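Local coordinates for chlorite dismutase (Nitrobacter winogradskyi, PDB 3QPI), which is a heme b enzyme that breaks chlorite down into chloride and molecular oxygen, at residues I88-S93 with F139-W144. Sequence-based numbering, arbitrary orientation.
Sequences IPIRKS and FDFLTW. With HEM (protoporphyrin IX containing Fe), chain C.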
loop_
_atom_site.group_PDB
_atom_site.type_symbol
_atom_site.label_atom_id
_atom_site.label_comp_id
_atom_site.label_asym_id
_atom_site.label_seq_id
_atom_site.Cartn_x
_atom_site.Cartn_y
_atom_site.Cartn_z
ATOM N N ILE A 88 0.174 -0.488 -4.450
ATOM C CA ILE A 88 0.710 -1.840 -4.313
ATOM C C ILE A 88 -0.315 -2.769 -3.639
ATOM O O ILE A 88 -0.454 -2.780 -2.406
ATOM C CB ILE A 88 2.045 -1.841 -3.551
ATOM C CG1 ILE A 88 3.070 -0.921 -4.246
ATOM C CG2 ILE A 88 2.617 -3.272 -3.437
ATOM C CD1 ILE A 88 4.330 -0.685 -3.416
ATOM N N PRO A 89 -1.055 -3.533 -4.461
ATOM C CA PRO A 89 -2.001 -4.550 -3.982
ATOM C C PRO A 89 -1.238 -5.743 -3.435
ATOM O O PRO A 89 -0.252 -6.165 -4.059
ATOM C CB PRO A 89 -2.783 -4.944 -5.240
ATOM C CG PRO A 89 -2.426 -3.871 -6.283
ATOM C CD PRO A 89 -1.064 -3.425 -5.928
ATOM N N ILE A 90 -1.663 -6.248 -2.277
ATOM C CA ILE A 90 -0.937 -7.323 -1.583
ATOM C C ILE A 90 -1.895 -8.380 -1.023
ATOM O O ILE A 90 -2.972 -8.056 -0.524
ATOM C CB ILE A 90 -0.068 -6.767 -0.422
ATOM C CG1 ILE A 90 1.207 -6.123 -0.974
ATOM C CG2 ILE A 90 0.275 -7.880 0.617
ATOM C CD1 ILE A 90 1.841 -5.132 -0.005
ATOM N N ARG A 91 -1.499 -9.639 -1.142
ATOM C CA ARG A 91 -2.245 -10.731 -0.545
ATOM C C ARG A 91 -1.291 -11.565 0.283
ATOM O O ARG A 91 -0.237 -11.968 -0.208
ATOM C CB ARG A 91 -2.925 -11.625 -1.593
ATOM C CG ARG A 91 -3.699 -12.771 -0.928
ATOM C CD ARG A 91 -4.657 -13.501 -1.844
ATOM N NE ARG A 91 -4.010 -13.950 -3.071
ATOM C CZ ARG A 91 -4.339 -15.060 -3.733
ATOM N NH1 ARG A 91 -5.322 -15.843 -3.272
ATOM N NH2 ARG A 91 -3.679 -15.395 -4.848
ATOM N N LYS A 92 -1.655 -11.795 1.542
ATOM C CA LYS A 92 -0.872 -12.656 2.414
ATOM C C LYS A 92 -1.456 -14.085 2.412
ATOM O O LYS A 92 -2.627 -14.294 2.041
ATOM C CB LYS A 92 -0.774 -12.063 3.827
ATOM C CG LYS A 92 -0.021 -10.709 3.855
ATOM C CD LYS A 92 0.166 -10.214 5.282
ATOM C CE LYS A 92 1.001 -8.927 5.346
ATOM N NZ LYS A 92 1.304 -8.551 6.762
ATOM N N SER A 93 -0.620 -15.055 2.793
ATOM C CA SER A 93 -0.959 -16.475 2.718
ATOM C C SER A 93 -1.900 -16.930 3.818
ATOM O O SER A 93 -2.004 -16.298 4.886
ATOM C CB SER A 93 0.305 -17.320 2.836
ATOM O OG SER A 93 0.928 -17.113 4.094
ATOM N N PHE A 139 -7.033 -9.433 -3.454
ATOM C CA PHE A 139 -5.920 -9.006 -2.609
ATOM C C PHE A 139 -6.455 -8.813 -1.214
ATOM O O PHE A 139 -7.669 -8.794 -1.021
ATOM C CB PHE A 139 -5.297 -7.716 -3.139
ATOM C CG PHE A 139 -4.636 -7.889 -4.473
ATOM C CD1 PHE A 139 -3.316 -8.352 -4.555
ATOM C CD2 PHE A 139 -5.342 -7.622 -5.657
ATOM C CE1 PHE A 139 -2.704 -8.528 -5.801
ATOM C CE2 PHE A 139 -4.740 -7.796 -6.906
ATOM C CZ PHE A 139 -3.412 -8.251 -6.977
ATOM N N ASP A 140 -5.554 -8.693 -0.246
ATOM C CA ASP A 140 -5.927 -8.450 1.139
ATOM C C ASP A 140 -5.815 -6.971 1.478
ATOM O O ASP A 140 -6.561 -6.454 2.299
ATOM C CB ASP A 140 -5.034 -9.261 2.098
ATOM C CG ASP A 140 -5.239 -10.764 1.963
ATOM O OD1 ASP A 140 -6.297 -11.152 1.447
ATOM O OD2 ASP A 140 -4.348 -11.550 2.374
ATOM N N PHE A 141 -4.860 -6.288 0.866
ATOM C CA PHE A 141 -4.695 -4.872 1.133
ATOM C C PHE A 141 -4.464 -4.135 -0.172
ATOM O O PHE A 141 -3.927 -4.701 -1.117
ATOM C CB PHE A 141 -3.494 -4.636 2.053
ATOM C CG PHE A 141 -3.471 -5.525 3.257
ATOM C CD1 PHE A 141 -4.266 -5.236 4.359
ATOM C CD2 PHE A 141 -2.653 -6.659 3.291
ATOM C CE1 PHE A 141 -4.253 -6.079 5.489
ATOM C CE2 PHE A 141 -2.650 -7.495 4.405
ATOM C CZ PHE A 141 -3.437 -7.190 5.511
ATOM N N LEU A 142 -4.874 -2.874 -0.212
ATOM C CA LEU A 142 -4.442 -1.953 -1.251
ATOM C C LEU A 142 -3.652 -0.876 -0.528
ATOM O O LEU A 142 -4.177 -0.198 0.362
ATOM C CB LEU A 142 -5.630 -1.352 -1.998
ATOM C CG LEU A 142 -6.621 -2.362 -2.605
ATOM C CD1 LEU A 142 -7.793 -1.657 -3.301
ATOM C CD2 LEU A 142 -5.911 -3.266 -3.587
ATOM N N THR A 143 -2.373 -0.764 -0.874
ATOM C CA THR A 143 -1.495 0.200 -0.238
ATOM C C THR A 143 -1.264 1.334 -1.234
ATOM O O THR A 143 -0.998 1.099 -2.411
ATOM C CB THR A 143 -0.166 -0.456 0.266
ATOM O OG1 THR A 143 0.576 -1.029 -0.823
ATOM C CG2 THR A 143 -0.479 -1.544 1.287
ATOM N N TRP A 144 -1.424 2.555 -0.749
ATOM C CA TRP A 144 -1.430 3.746 -1.580
ATOM C C TRP A 144 -0.429 4.719 -0.981
ATOM O O TRP A 144 -0.456 4.971 0.238
ATOM C CB TRP A 144 -2.836 4.365 -1.587
ATOM C CG TRP A 144 -2.880 5.673 -2.273
ATOM C CD1 TRP A 144 -2.985 6.903 -1.691
ATOM C CD2 TRP A 144 -2.778 5.896 -3.684
ATOM N NE1 TRP A 144 -2.965 7.881 -2.654
ATOM C CE2 TRP A 144 -2.837 7.296 -3.888
ATOM C CE3 TRP A 144 -2.637 5.049 -4.796
ATOM C CZ2 TRP A 144 -2.772 7.878 -5.167
ATOM C CZ3 TRP A 144 -2.563 5.625 -6.072
ATOM C CH2 TRP A 144 -2.640 7.033 -6.245
HETATM C CHA HEM C . 0.389 -1.693 7.724
HETATM C CHB HEM C . 3.209 2.083 8.553
HETATM C CHC HEM C . 5.060 1.686 4.074
HETATM C CHD HEM C . 2.465 -2.212 3.415
HETATM C C1A HEM C . 1.012 -0.624 8.271
HETATM C C2A HEM C . 0.688 -0.154 9.609
HETATM C C3A HEM C . 1.453 0.922 9.880
HETATM C C4A HEM C . 2.285 1.128 8.696
HETATM C CMA HEM C . 1.458 1.744 11.221
HETATM C CAA HEM C . -0.343 -0.880 10.487
HETATM C CBA HEM C . -1.735 -0.266 10.459
HETATM C CGA HEM C . -2.530 -0.994 11.524
HETATM O O1A HEM C . -3.430 -1.749 11.109
HETATM O O2A HEM C . -2.262 -0.854 12.760
HETATM C C1B HEM C . 3.893 2.251 7.398
HETATM C C2B HEM C . 4.728 3.405 7.179
HETATM C C3B HEM C . 5.196 3.316 5.942
HETATM C C4B HEM C . 4.707 2.089 5.343
HETATM C CMB HEM C . 5.007 4.583 8.147
HETATM C CAB HEM C . 6.146 4.365 5.320
HETATM C CBB HEM C . 5.852 4.887 4.127
HETATM C C1C HEM C . 4.559 0.588 3.489
HETATM C C2C HEM C . 4.829 0.075 2.145
HETATM C C3C HEM C . 4.056 -0.997 1.983
HETATM C C4C HEM C . 3.331 -1.196 3.224
HETATM C CMC HEM C . 5.771 0.743 1.115
HETATM C CAC HEM C . 3.922 -1.963 0.793
HETATM C CBC HEM C . 4.957 -2.125 -0.044
HETATM C C1D HEM C . 1.647 -2.420 4.452
HETATM C C2D HEM C . 0.716 -3.520 4.520
HETATM C C3D HEM C . 0.068 -3.329 5.884
HETATM C C4D HEM C . 0.699 -2.172 6.474
HETATM C CMD HEM C . 0.389 -4.648 3.487
HETATM C CAD HEM C . -1.012 -4.203 6.532
HETATM C CBD HEM C . -0.264 -5.221 7.408
HETATM C CGD HEM C . -1.250 -6.234 7.945
HETATM O O1D HEM C . -2.256 -5.807 8.554
HETATM O O2D HEM C . -1.031 -7.465 7.765
HETATM N NA HEM C . 2.000 0.192 7.691
HETATM N NB HEM C . 3.884 1.442 6.262
HETATM N NC HEM C . 3.651 -0.214 4.121
HETATM N ND HEM C . 1.629 -1.647 5.627
HETATM FE FE HEM C . 2.895 -0.247 5.882
#
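Pro89 lies over one face of the Phe139 ring, its CB 3.4 Å from the ring centroid and only 7° off the normal, a CH-pi contact; Ile90 C and Arg91 N lie at that ring's edge. The Phe141 ring carries the heme propionate carbon CAD over one face and CB of Asp140 toward the rim of the other, while CD of Lys92 reaches its edge, 4.0 Å from CE2. Extended beyond CG, the Lys92 chain passes this ring; NZ donates to heme O2D at 2.8 Å and also forms a salt bridge with Glu167, so that its positive charge would be shared between the propionate and the glutamate.

The strands pair antiparallel, with a classic beta bulge where Asp140 and Phe141 both face Ile90, whose O accepts from both backbone N atoms. From within the bulge, the Asp140 carboxylate accepts Lys92 N at OD2, 2.8 Å away and from above its plane, and Trp97 NE1 also binds this oxygen. Placed between its own backbone N and carbonyl carbon (chi1 61°), Thr143 OG1 reaches Ile88 O at 2.6 Å, donating in the carbonyl plane on a lone pair, while Thr143 N approaches from above that plane.

Ile88, Ile90, Phe141 and Thr143 line the heme pocket; on the other face Pro89, Phe139 and Leu142 pack against Leu52 of strand 50-54. Within the antiparallel sheet of this dimeric alpha+beta-barrel fold, strands 84-92 and 141-147 lie between strands 171-181 and 126-131.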